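Local coordinates for muramidase (PDB 6ZM8), which hydrolyses the beta-1,4 glycosidic bonds of bacterial peptidoglycan between N-acetylmuramic acid and N-acetylglucosamine, as a fungal muramidase (lysozyme activity) of glycosyl hydrolase family 25, at residues F54-Y59 / D86-P91; F5-W10 / V27-T32. All blocks are in the same frame, centred on the assembly; numbering follows the deposited sequence.

Contact 1. Residues F54-Y59 / D86-P91; sequences FIRGAY and DGITLP
Arg56 and Thr89 form a single beta bridge, through which the loop leading to strand 93-95 of this family 25 TIM-like barrel is drawn against strand 55-61. Arg56 takes both backbone bonds: its N donates to Ile88 O at 2.9 Å with an N-H...O angle of 167°, while Leu90 N donates to Arg56 O at 2.9 Å. One step on, a water spans the gap, accepting from Ala58 N and donating to Leu90 O.

The Arg56 side chain leaves away from the loop but bends back at chi2 (-82°), which brings the guanidinium back to the loop, with Ile88 against one face and Thr89 at its edge. Ile88 CD1 covers that face, 3.7 Å above the plane and over the centre. In the plane, Arg56 NH1 donates to Thr89 OG1 at 2.9 Å; a weak, bent bond runs from the same nitrogen to Ile88 O. Outside the two segments Arg56 NE is held by Thr50 OG1 of helix 42-51, so the flat group is fixed from the helix as well as from the loop. Replacing Arg56 with a leucine would probably leave Thr89 OG1 without its arginine donor and deprive Ile88 CD1 of the flat surface it packs on.

An apolar patch lies beside the arginine: Ile55 CG2 meets Leu90 CG at 3.7 Å, the two side chains crossing at about a right angle, with Leu201 and Leu204 of helix 198-206 touching Ile55 and Leu90 respectively. Asp86 shapes the loop through an Asx turn, its OD1 accepting from Ile88 N at 3.1 Å from above the carboxylate plane. On its syn lone pair the same OD1 accepts the hydroxyl of Thr89, with OG1 2.8 Å away.

Contact 2. Residues F5-W10 / V27-T32; sequences FDISGW and VYIKAT
The Phe5 ring carries Val27 CG2 on one face, the methyl lying 3.7 Å from the ring centroid and only 8° off the normal, a CH-pi contact between the first two strands of the barrel. Tyr185, from a loop, also stacks with this ring. Phe5 CG sits between the backbone N and the carbonyl carbon (chi1 70°), a rotation that swings the ring toward the neighbouring strand, where it lies beside the valine and points the same way.

These strands are the two parallel arms of a beta-alpha-beta unit, joined through helix 16-22; the axes of strands 5-7 and 27-32 approach to 4.6 Å, their directions 15° apart. Both the N and the O of Tyr28 bond to strand 5-7: N donates to Phe5 O and O accepts from Ile7 N, each at 3.0 Å. Lys30 N then donates to Ile7 O at 3.0 Å and extends the ladder.

Side chains alternate across the sheet. Phe5, Ile7, Val27 and Ile29 share one face, where Ile7 CG1 lies 4.0 Å from Ile29 CG1 with the two chains side by side, and helix 42-51 packs on Ile7, Val27 and Ile29. Asp6 and Tyr28 take the other face and touch through their CB atoms; there Asp6 OD2 accepts from both Asn192 and Gln180, while the Tyr28 ring stacks with Trp158, so this face gathers residues from strands late in the chain (157-160, 178-182 and 190-194), consistent with the inside of a closed barrel.

Past the last bridge, Ser8 CB rests 3.6 Å from Lys30 CB. The lysine runs on fully extended to a salt bridge with Glu33, and Ser8 OG turns back to close an ST turn, accepting from Trp10 N at 3.1 Å.

How the contacts relate
From the N terminus, residues 5-10 lead through helix 16-22 to 27-32, where contact 2 closes the first beta-alpha-beta unit. Helix 42-51 follows, then 54-59 opens contact 1, which 86-91 closes after helix 69-78. The two loops are therefore in series, neither enclosing nor crossing the other. They are linked through the sheet, because strand 26-33 pairs in parallel with strand 55-61; Ala31 N, for example, lies 2.9 Å from Tyr59 O. A second tie is made by a side chain: Tyr28 OH reaches Pro91 O at 2.7 Å, a probable hydrogen bond joining contact 2 to the far segment of contact 1.

Contact 1. Residues F54-Y59 / D86-P91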
ATOM      1  N   PHE A  54      10.235 -12.776   5.474  1.00  7.09           N
ATOM      2  CA  PHE A  54       9.843 -11.445   5.016  1.00  6.51           C
ATOM      3  C   PHE A  54       9.170 -10.620   6.107  1.00  6.14           C
ATOM      4  O   PHE A  54       8.414 -11.098   6.934  1.00  7.00           O
ATOM      5  CB  PHE A  54       8.882 -11.550   3.829  1.00  6.52           C
ATOM      6  CG  PHE A  54       9.626 -11.716   2.544  1.00  6.21           C
ATOM      7  CD1 PHE A  54      10.125 -12.947   2.144  1.00  7.57           C
ATOM      8  CD2 PHE A  54       9.945 -10.608   1.766  1.00  6.66           C
ATOM      9  CE1 PHE A  54      10.954 -13.054   1.029  1.00  8.42           C
ATOM     10  CE2 PHE A  54      10.771 -10.717   0.663  1.00  7.34           C
ATOM     11  CZ  PHE A  54      11.284 -11.944   0.305  1.00  7.74           C
ATOM     12  N   ILE A  55       9.414  -9.314   5.976  1.00  6.05           N
ATOM     13  CA  ILE A  55       8.551  -8.270   6.518  1.00  6.01           C
ATOM     14  C   ILE A  55       7.424  -8.095   5.471  1.00  5.76           C
ATOM     15  O   ILE A  55       7.711  -8.062   4.269  1.00  7.18           O
ATOM     16  CB  ILE A  55       9.369  -6.994   6.760  1.00  6.69           C
ATOM     17  CG1 ILE A  55      10.396  -7.251   7.875  1.00  7.93           C
ATOM     18  CG2 ILE A  55       8.481  -5.822   7.071  1.00  7.52           C
ATOM     19  CD1 ILE A  55      11.415  -6.166   8.094  1.00 12.05           C
ATOM     20  N   ARG A  56       6.175  -8.073   5.902  1.00  5.31           N
ATOM     21  CA  ARG A  56       5.076  -8.099   4.932  1.00  5.24           C
ATOM     22  C   ARG A  56       3.939  -7.230   5.400  1.00  4.96           C
ATOM     23  O   ARG A  56       3.713  -7.051   6.603  1.00  5.48           O
ATOM     24  CB  ARG A  56       4.603  -9.524   4.601  1.00  6.17           C
ATOM     25  CG  ARG A  56       3.925 -10.277   5.734  1.00  6.48           C
ATOM     26  CD  ARG A  56       4.897 -10.939   6.714  1.00  6.70           C
ATOM     27  NE  ARG A  56       4.214 -11.758   7.700  1.00  7.48           N
ATOM     28  CZ  ARG A  56       3.609 -11.301   8.797  1.00  8.10           C
ATOM     29  NH1 ARG A  56       3.699 -10.019   9.129  1.00  8.82           N
ATOM     30  NH2 ARG A  56       2.935 -12.127   9.561  1.00  9.64           N
ATOM     31  N   GLY A  57       3.186  -6.734   4.431  1.00  5.26           N
ATOM     32  CA  GLY A  57       1.956  -6.025   4.691  1.00  5.69           C
ATOM     33  C   GLY A  57       0.927  -6.349   3.623  1.00  4.79           C
ATOM     34  O   GLY A  57       1.228  -6.994   2.616  1.00  5.24           O
ATOM     35  N   ALA A  58      -0.273  -5.833   3.862  1.00  4.89           N
ATOM     36  CA  ALA A  58      -1.395  -5.999   2.967  1.00  4.85           C
ATOM     37  C   ALA A  58      -1.775  -4.664   2.352  1.00  4.66           C
ATOM     38  O   ALA A  58      -1.503  -3.600   2.947  1.00  4.85           O
ATOM     39  CB  ALA A  58      -2.585  -6.540   3.741  1.00  5.68           C
ATOM     40  N   TYR A  59      -2.472  -4.696   1.210  1.00  4.79           N
ATOM     41  CA  TYR A  59      -3.027  -3.467   0.647  1.00  4.77           C
ATOM     42  C   TYR A  59      -4.473  -3.654   0.225  1.00  4.50           C
ATOM     43  O   TYR A  59      -4.967  -4.787  -0.029  1.00  5.16           O
ATOM     44  CB  TYR A  59      -2.153  -2.862  -0.462  1.00  4.98           C
ATOM     45  CG  TYR A  59      -2.101  -3.582  -1.784  1.00  5.14           C
ATOM     46  CD1 TYR A  59      -3.029  -3.335  -2.781  1.00  5.58           C
ATOM     47  CD2 TYR A  59      -1.059  -4.473  -2.073  1.00  5.44           C
ATOM     48  CE1 TYR A  59      -2.928  -3.919  -4.040  1.00  6.11           C
ATOM     49  CE2 TYR A  59      -0.941  -5.079  -3.325  1.00  5.89           C
ATOM     50  CZ  TYR A  59      -1.886  -4.784  -4.311  1.00  5.93           C
ATOM     51  OH  TYR A  59      -1.783  -5.366  -5.553  1.00  7.10           O
ATOM     52  N   ASP A  86       4.967  -7.204  15.885  1.00 10.49           N
ATOM     53  CA  ASP A  86       5.865  -8.377  15.880  1.00 11.54           C
ATOM     54  C   ASP A  86       7.127  -8.115  15.111  1.00  9.98           C
ATOM     55  O   ASP A  86       7.953  -9.019  14.966  1.00 10.62           O
ATOM     56  CB  ASP A  86       5.150  -9.636  15.394  1.00 12.36           C
ATOM     57  CG  ASP A  86       4.559  -9.553  13.976  1.00 11.19           C
ATOM     58  OD1 ASP A  86       4.784  -8.494  13.325  1.00  9.15           O
ATOM     59  OD2 ASP A  86       3.809 -10.516  13.530  1.00 14.80           O
ATOM     60  N   GLY A  87       7.330  -6.876  14.645  1.00  9.60           N
ATOM     61  CA  GLY A  87       8.530  -6.481  13.900  1.00  9.86           C
ATOM     62  C   GLY A  87       8.522  -6.900  12.459  1.00  8.75           C
ATOM     63  O   GLY A  87       9.449  -6.538  11.750  1.00  9.80           O
ATOM     64  N   ILE A  88       7.472  -7.624  12.008  1.00  7.82           N
ATOM     65  CA  ILE A  88       7.462  -8.112  10.644  1.00  7.33           C
ATOM     66  C   ILE A  88       6.173  -7.737   9.907  1.00  6.23           C
ATOM     67  O   ILE A  88       5.987  -8.191   8.783  1.00  6.72           O
ATOM     68  CB  ILE A  88       7.702  -9.625  10.542  1.00  8.11           C
ATOM     69  CG1 ILE A  88       6.644 -10.437  11.268  1.00  8.53           C
ATOM     70  CG2 ILE A  88       9.124  -9.953  11.011  1.00  9.38           C
ATOM     71  CD1 ILE A  88       6.592 -11.895  10.846  1.00 10.40           C
ATOM     72  N   THR A  89       5.315  -6.916  10.513  1.00  6.06           N
ATOM     73  CA  THR A  89       4.049  -6.549   9.888  1.00  5.72           C
ATOM     74  C   THR A  89       4.065  -5.075   9.565  1.00  5.33           C
ATOM     75  O   THR A  89       4.122  -4.212  10.451  1.00  5.97           O
ATOM     76  CB  THR A  89       2.844  -6.894  10.776  1.00  6.75           C
ATOM     77  OG1 THR A  89       2.950  -8.233  11.264  1.00  7.63           O
ATOM     78  CG2 THR A  89       1.568  -6.790   9.973  1.00  7.28           C
ATOM     79  N   LEU A  90       4.043  -4.758   8.268  1.00  5.23           N
ATOM     80  CA  LEU A  90       3.937  -3.374   7.854  1.00  5.18           C
ATOM     81  C   LEU A  90       2.513  -2.874   8.096  1.00  4.91           C
ATOM     82  O   LEU A  90       1.543  -3.646   8.026  1.00  5.45           O
ATOM     83  CB  LEU A  90       4.263  -3.252   6.356  1.00  5.33           C
ATOM     84  CG  LEU A  90       5.727  -3.581   6.024  1.00  6.32           C
ATOM     85  CD1 LEU A  90       5.920  -3.698   4.520  1.00  7.83           C
ATOM     86  CD2 LEU A  90       6.674  -2.569   6.622  1.00  7.85           C
ATOM     87  N   PRO A  91       2.341  -1.568   8.322  1.00  4.99           N
ATOM     88  CA  PRO A  91       0.995  -1.018   8.312  1.00  5.17           C
ATOM     89  C   PRO A  91       0.364  -1.276   6.940  1.00  4.85           C
ATOM     90  O   PRO A  91       1.031  -1.237   5.908  1.00  5.24           O
ATOM     91  CB  PRO A  91       1.217   0.474   8.564  1.00  5.98           C
ATOM     92  CG  PRO A  91       2.622   0.717   7.995  1.00  6.41           C
ATOM     93  CD  PRO A  91       3.393  -0.522   8.353  1.00  5.62           C
TER
HETATM   94  O   HOH W   1       1.891 -11.080  12.023  1.00 16.61           O
HETATM   95  O   HOH W   2      -0.600  -4.792   6.498  1.00  5.91           O

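Contact 2. Residues F5-W10 / V27-T32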
ATOM      1  N   PHE A   5       8.979  -5.921  -2.962  1.00  4.85           N
ATOM      2  CA  PHE A   5       8.117  -6.157  -4.114  1.00  4.79           C
ATOM      3  C   PHE A   5       6.658  -6.198  -3.645  1.00  4.51           C
ATOM      4  O   PHE A   5       6.362  -6.074  -2.459  1.00  4.85           O
ATOM      5  CB  PHE A   5       8.558  -7.410  -4.910  1.00  5.23           C
ATOM      6  CG  PHE A   5       8.360  -8.760  -4.266  1.00  5.35           C
ATOM      7  CD1 PHE A   5       9.117  -9.183  -3.172  1.00  6.21           C
ATOM      8  CD2 PHE A   5       7.447  -9.653  -4.802  1.00  6.01           C
ATOM      9  CE1 PHE A   5       8.976 -10.455  -2.649  1.00  6.80           C
ATOM     10  CE2 PHE A   5       7.306 -10.940  -4.296  1.00  6.83           C
ATOM     11  CZ  PHE A   5       8.088 -11.343  -3.227  1.00  6.83           C
ATOM     12  N   ASP A   6       5.750  -6.349  -4.609  1.00  4.73           N
ATOM     13  CA  ASP A   6       4.342  -6.515  -4.268  1.00  4.69           C
ATOM     14  C   ASP A   6       3.681  -7.411  -5.307  1.00  4.66           C
ATOM     15  O   ASP A   6       4.112  -7.509  -6.456  1.00  5.30           O
ATOM     16  CB  ASP A   6       3.593  -5.168  -4.109  1.00  4.89           C
ATOM     17  CG  ASP A   6       3.601  -4.333  -5.370  1.00  4.96           C
ATOM     18  OD1 ASP A   6       2.760  -4.634  -6.264  1.00  5.76           O
ATOM     19  OD2 ASP A   6       4.447  -3.412  -5.475  1.00  5.22           O
ATOM     20  N   ILE A   7       2.648  -8.084  -4.826  1.00  4.84           N
ATOM     21  CA  ILE A   7       1.923  -9.120  -5.574  1.00  5.13           C
ATOM     22  C   ILE A   7       0.437  -9.055  -5.224  1.00  5.10           C
ATOM     23  O   ILE A   7       0.012  -8.518  -4.196  1.00  5.38           O
ATOM     24  CB  ILE A   7       2.489 -10.524  -5.277  1.00  5.69           C
ATOM     25  CG1 ILE A   7       2.384 -10.858  -3.775  1.00  6.19           C
ATOM     26  CG2 ILE A   7       3.914 -10.664  -5.807  1.00  6.38           C
ATOM     27  CD1 ILE A   7       3.068 -12.156  -3.386  1.00  7.13           C
ATOM     28  N   SER A   8      -0.331  -9.678  -6.113  1.00  5.93           N
ATOM     29  CA  SER A   8      -1.775  -9.835  -5.955  1.00  5.92           C
ATOM     30  C   SER A   8      -2.164 -11.194  -6.501  1.00  6.00           C
ATOM     31  O   SER A   8      -1.310 -12.019  -6.867  1.00  6.68           O
ATOM     32  CB  SER A   8      -2.528  -8.736  -6.684  1.00  6.83           C
ATOM     33  OG  SER A   8      -2.427  -8.932  -8.085  1.00  7.88           O
ATOM     34  N   GLY A   9      -3.469 -11.437  -6.618  1.00  6.97           N
ATOM     35  CA  GLY A   9      -3.943 -12.671  -7.245  1.00  7.94           C
ATOM     36  C   GLY A   9      -3.625 -12.733  -8.721  1.00  8.04           C
ATOM     37  O   GLY A   9      -3.879 -13.802  -9.335  1.00 10.63           O
ATOM     38  N   TRP A  10      -3.112 -11.699  -9.344  1.00  7.57           N
ATOM     39  CA  TRP A  10      -2.644 -11.770 -10.723  1.00  8.37           C
ATOM     40  C   TRP A  10      -1.443 -12.708 -10.860  1.00  8.12           C
ATOM     41  O   TRP A  10      -1.227 -13.225 -11.944  1.00 10.04           O
ATOM     42  CB  TRP A  10      -2.282 -10.350 -11.203  1.00  9.35           C
ATOM     43  CG  TRP A  10      -2.167 -10.165 -12.663  1.00 11.40           C
ATOM     44  CD1 TRP A  10      -1.004 -10.082 -13.379  1.00 13.61           C
ATOM     45  CD2 TRP A  10      -3.226 -10.038 -13.602  1.00 11.83           C
ATOM     46  NE1 TRP A  10      -1.271  -9.938 -14.710  1.00 14.66           N
ATOM     47  CE2 TRP A  10      -2.630  -9.923 -14.877  1.00 12.46           C
ATOM     48  CE3 TRP A  10      -4.610 -10.053 -13.515  1.00 12.35           C
ATOM     49  CZ2 TRP A  10      -3.370  -9.795 -16.037  1.00 13.59           C
ATOM     50  CZ3 TRP A  10      -5.354  -9.900 -14.681  1.00 13.71           C
ATOM     51  CH2 TRP A  10      -4.729  -9.761 -15.913  1.00 14.12           C
ATOM     52  N   VAL A  27       7.482  -7.354   1.362  1.00  4.94           N
ATOM     53  CA  VAL A  27       6.486  -7.587   0.310  1.00  4.87           C
ATOM     54  C   VAL A  27       5.150  -7.013   0.792  1.00  4.71           C
ATOM     55  O   VAL A  27       4.769  -7.197   1.936  1.00  5.71           O
ATOM     56  CB  VAL A  27       6.410  -9.076  -0.059  1.00  5.32           C
ATOM     57  CG1 VAL A  27       5.974  -9.946   1.117  1.00  6.82           C
ATOM     58  CG2 VAL A  27       5.506  -9.307  -1.282  1.00  5.70           C
ATOM     59  N   TYR A  28       4.447  -6.369  -0.142  1.00  4.47           N
ATOM     60  CA  TYR A  28       3.041  -5.994   0.029  1.00  4.42           C
ATOM     61  C   TYR A  28       2.176  -6.910  -0.825  1.00  4.34           C
ATOM     62  O   TYR A  28       2.516  -7.232  -1.961  1.00  5.11           O
ATOM     63  CB  TYR A  28       2.784  -4.518  -0.340  1.00  4.62           C
ATOM     64  CG  TYR A  28       2.853  -3.563   0.823  1.00  4.62           C
ATOM     65  CD1 TYR A  28       1.843  -3.549   1.770  1.00  4.84           C
ATOM     66  CD2 TYR A  28       3.905  -2.668   0.973  1.00  5.21           C
ATOM     67  CE1 TYR A  28       1.861  -2.666   2.851  1.00  4.90           C
ATOM     68  CE2 TYR A  28       3.936  -1.767   2.049  1.00  5.71           C
ATOM     69  CZ  TYR A  28       2.912  -1.778   2.985  1.00  4.93           C
ATOM     70  OH  TYR A  28       3.006  -0.892   4.029  1.00  5.91           O
ATOM     71  N   ILE A  29       1.026  -7.289  -0.260  1.00  4.65           N
ATOM     72  CA  ILE A  29       0.182  -8.341  -0.827  1.00  4.91           C
ATOM     73  C   ILE A  29      -1.252  -7.832  -0.865  1.00  4.80           C
ATOM     74  O   ILE A  29      -1.788  -7.383   0.149  1.00  5.03           O
ATOM     75  CB  ILE A  29       0.274  -9.614   0.032  1.00  5.34           C
ATOM     76  CG1 ILE A  29       1.724 -10.106   0.101  1.00  5.97           C
ATOM     77  CG2 ILE A  29      -0.644 -10.701  -0.518  1.00  6.53           C
ATOM     78  CD1 ILE A  29       1.962 -11.169   1.166  1.00  6.55           C
ATOM     79  N   LYS A  30      -1.911  -7.929  -2.027  1.00  4.99           N
ATOM     80  CA  LYS A  30      -3.285  -7.444  -2.102  1.00  5.22           C
ATOM     81  C   LYS A  30      -4.187  -8.285  -1.216  1.00  5.11           C
ATOM     82  O   LYS A  30      -4.220  -9.531  -1.328  1.00  5.82           O
ATOM     83  CB  LYS A  30      -3.822  -7.513  -3.522  1.00  5.68           C
ATOM     84  CG  LYS A  30      -5.217  -6.881  -3.645  1.00  6.35           C
ATOM     85  CD  LYS A  30      -5.675  -6.739  -5.075  1.00  7.79           C
ATOM     86  CE  LYS A  30      -7.091  -6.184  -5.152  1.00 10.04           C
ATOM     87  NZ  LYS A  30      -7.502  -5.989  -6.545  1.00 12.58           N
ATOM     88  N   ALA A  31      -4.974  -7.619  -0.364  1.00  5.35           N
ATOM     89  CA  ALA A  31      -5.967  -8.288   0.469  1.00  5.37           C
ATOM     90  C   ALA A  31      -7.361  -8.069  -0.083  1.00  5.50           C
ATOM     91  O   ALA A  31      -8.115  -9.076  -0.253  1.00  7.22           O
ATOM     92  CB  ALA A  31      -5.892  -7.838   1.913  1.00  5.72           C
ATOM     93  N   THR A  32      -7.796  -6.821  -0.222  1.00  5.67           N
ATOM     94  CA  THR A  32      -9.189  -6.486  -0.430  1.00  5.71           C
ATOM     95  C   THR A  32      -9.350  -5.411  -1.483  1.00  5.53           C
ATOM     96  O   THR A  32      -8.405  -4.666  -1.814  1.00  5.74           O
ATOM     97  CB  THR A  32      -9.854  -6.036   0.897  1.00  5.79           C
ATOM     98  OG1 THR A  32      -9.019  -5.046   1.512  1.00  5.95           O
ATOM     99  CG2 THR A  32     -10.030  -7.180   1.870  1.00  6.49           C
TER